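Local coordinates for protein (polyandrocarpa lectin) (Polyandrocarpa misakiensis, PDB 1BYF) that binds galactose through a calcium ion as a homodimeric C-type lectin and serves in the tunicate's defence against microorganisms, at residues 7-12 and 114-119. Numbering follows the deposited sequence.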
loop_
_atom_site.group_PDB
_atom_site.type_symbol
_atom_site.label_atom_id
_atom_site.label_comp_id
_atom_site.label_asym_id
_atom_site.label_seq_id
_atom_site.Cartn_x
_atom_site.Cartn_y
_atom_site.Cartn_z
ATOM N N PHE A 7 1.181 -3.754 2.102
ATOM C CA PHE A 7 2.289 -3.306 2.936
ATOM C C PHE A 7 2.012 -3.823 4.351
ATOM O O PHE A 7 0.874 -3.652 4.809
ATOM C CB PHE A 7 2.400 -1.791 3.007
ATOM C CG PHE A 7 2.707 -1.067 1.732
ATOM C CD1 PHE A 7 1.690 -0.660 0.884
ATOM C CD2 PHE A 7 4.017 -0.766 1.394
ATOM C CE1 PHE A 7 1.979 0.020 -0.284
ATOM C CE2 PHE A 7 4.312 -0.084 0.229
ATOM C CZ PHE A 7 3.295 0.308 -0.613
ATOM N N SER A 8 2.993 -4.395 5.017
ATOM C CA SER A 8 2.765 -4.880 6.375
ATOM C C SER A 8 3.828 -4.383 7.348
ATOM O O SER A 8 5.025 -4.422 7.062
ATOM C CB SER A 8 2.663 -6.405 6.423
ATOM O OG SER A 8 2.589 -6.820 7.785
ATOM N N ASP A 9 3.370 -3.900 8.496
ATOM C CA ASP A 9 4.250 -3.416 9.546
ATOM C C ASP A 9 4.907 -4.570 10.303
ATOM O O ASP A 9 5.798 -4.348 11.116
ATOM C CB ASP A 9 3.493 -2.533 10.548
ATOM C CG ASP A 9 3.310 -1.135 9.968
ATOM O OD1 ASP A 9 4.296 -0.626 9.391
ATOM O OD2 ASP A 9 2.206 -0.583 10.108
ATOM N N GLU A 10 4.452 -5.777 10.026
ATOM C CA GLU A 10 4.994 -6.992 10.611
ATOM C C GLU A 10 6.391 -7.265 10.059
ATOM O O GLU A 10 6.495 -7.239 8.835
ATOM C CB GLU A 10 4.151 -8.166 10.087
ATOM C CG GLU A 10 3.111 -8.712 11.030
ATOM C CD GLU A 10 3.473 -10.126 11.461
ATOM O OE1 GLU A 10 3.136 -11.069 10.712
ATOM O OE2 GLU A 10 4.091 -10.264 12.537
ATOM N N THR A 11 7.374 -7.553 10.884
ATOM C CA THR A 11 8.715 -7.816 10.374
ATOM C C THR A 11 9.065 -9.298 10.369
ATOM O O THR A 11 8.578 -10.081 11.183
ATOM C CB THR A 11 9.749 -7.047 11.219
ATOM O OG1 THR A 11 9.602 -7.497 12.570
ATOM C CG2 THR A 11 9.486 -5.554 11.145
ATOM N N MET A 12 9.937 -9.674 9.448
ATOM C CA MET A 12 10.381 -11.032 9.244
ATOM C C MET A 12 11.708 -11.047 8.462
ATOM O O MET A 12 12.062 -10.033 7.870
ATOM C CB MET A 12 9.447 -11.770 8.291
ATOM C CG MET A 12 8.205 -12.462 8.759
ATOM S SD MET A 12 6.942 -12.250 7.448
ATOM C CE MET A 12 6.127 -10.803 8.124
ATOM N N ALA A 114 15.225 -8.875 10.433
ATOM C CA ALA A 114 13.790 -8.618 10.421
ATOM C C ALA A 114 13.479 -7.314 9.694
ATOM O O ALA A 114 14.047 -6.256 10.008
ATOM C CB ALA A 114 13.273 -8.505 11.850
ATOM N N ARG A 115 12.588 -7.366 8.711
ATOM C CA ARG A 115 12.201 -6.151 8.003
ATOM C C ARG A 115 10.717 -6.263 7.626
ATOM O O ARG A 115 10.165 -7.353 7.650
ATOM C CB ARG A 115 13.006 -5.883 6.738
ATOM C CG ARG A 115 14.449 -6.352 6.825
ATOM C CD ARG A 115 15.210 -5.987 5.552
ATOM N NE ARG A 115 16.226 -5.006 5.917
ATOM C CZ ARG A 115 17.411 -5.291 6.441
ATOM N NH1 ARG A 115 17.812 -6.531 6.652
ATOM N NH2 ARG A 115 18.207 -4.276 6.741
ATOM N N ARG A 116 10.154 -5.111 7.289
ATOM C CA ARG A 116 8.743 -5.073 6.897
ATOM C C ARG A 116 8.579 -5.757 5.548
ATOM O O ARG A 116 9.555 -6.082 4.872
ATOM C CB ARG A 116 8.228 -3.637 6.917
ATOM C CG ARG A 116 7.967 -3.105 8.322
ATOM C CD ARG A 116 7.670 -1.614 8.304
ATOM N NE ARG A 116 7.096 -1.140 9.556
ATOM C CZ ARG A 116 7.722 -1.039 10.721
ATOM N NH1 ARG A 116 9.006 -1.369 10.856
ATOM N NH2 ARG A 116 7.058 -0.598 11.786
ATOM N N VAL A 117 7.334 -5.997 5.166
ATOM C CA VAL A 117 7.035 -6.739 3.951
ATOM C C VAL A 117 6.097 -6.009 2.999
ATOM O O VAL A 117 5.144 -5.347 3.401
ATOM C CB VAL A 117 6.395 -8.091 4.344
ATOM C CG1 VAL A 117 6.153 -8.965 3.113
ATOM C CG2 VAL A 117 7.283 -8.838 5.344
ATOM N N ILE A 118 6.378 -6.179 1.717
ATOM C CA ILE A 118 5.592 -5.633 0.630
ATOM C C ILE A 118 5.283 -6.769 -0.348
ATOM O O ILE A 118 6.211 -7.392 -0.866
ATOM C CB ILE A 118 6.305 -4.519 -0.156
ATOM C CG1 ILE A 118 6.789 -3.439 0.814
ATOM C CG2 ILE A 118 5.372 -3.926 -1.208
ATOM C CD1 ILE A 118 7.644 -2.376 0.152
ATOM N N CYS A 119 3.996 -7.020 -0.557
ATOM C CA CYS A 119 3.577 -8.053 -1.485
ATOM C C CYS A 119 2.836 -7.425 -2.670
ATOM O O CYS A 119 2.273 -6.335 -2.551
ATOM C CB CYS A 119 2.632 -9.065 -0.844
ATOM S SG CYS A 119 3.163 -9.702 0.750
#
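Asp9 OD1 is gripped twice, by Arg116 NE at 2.9 Å in a nearly straight salt bridge and by Lys49 NZ. Arg116, extended from CG to NE, is long enough to span from its strand to this corner carboxylate. OD1 lies in the guanidinium plane and is met on its anti side, the two planes 75° apart, while OD2 accepts a hydrogen bond from the backbone N of Tyr3 of the second subunit.

Asp9 turns the corner between strands 3-8 and 10-12; both pair with strand 115-119, the second crossing it at 106°. Ser8 N donates to Val117 O (2.9 Å), and Val117 N returns a weak bond to Ser8 O (3.4 Å). Past a beta bulge, Met12 N donates to Arg115 O and Arg115 N to Met12 O. Ser8 OG accepts from Glu10 N in an ST turn that suits a small hydroxyl residue.

Phe7 lies alongside Ile118 against helix 36-49; on the face of Val117, flexible Met12 folds CE back to Val117 CG2 (3.6 Å). Two cations around one carboxylate would probably keep Asp9 ionised; its bridge to Arg116 links the N- and C-terminal strands of the C-type lectin fold beside the dimer interface.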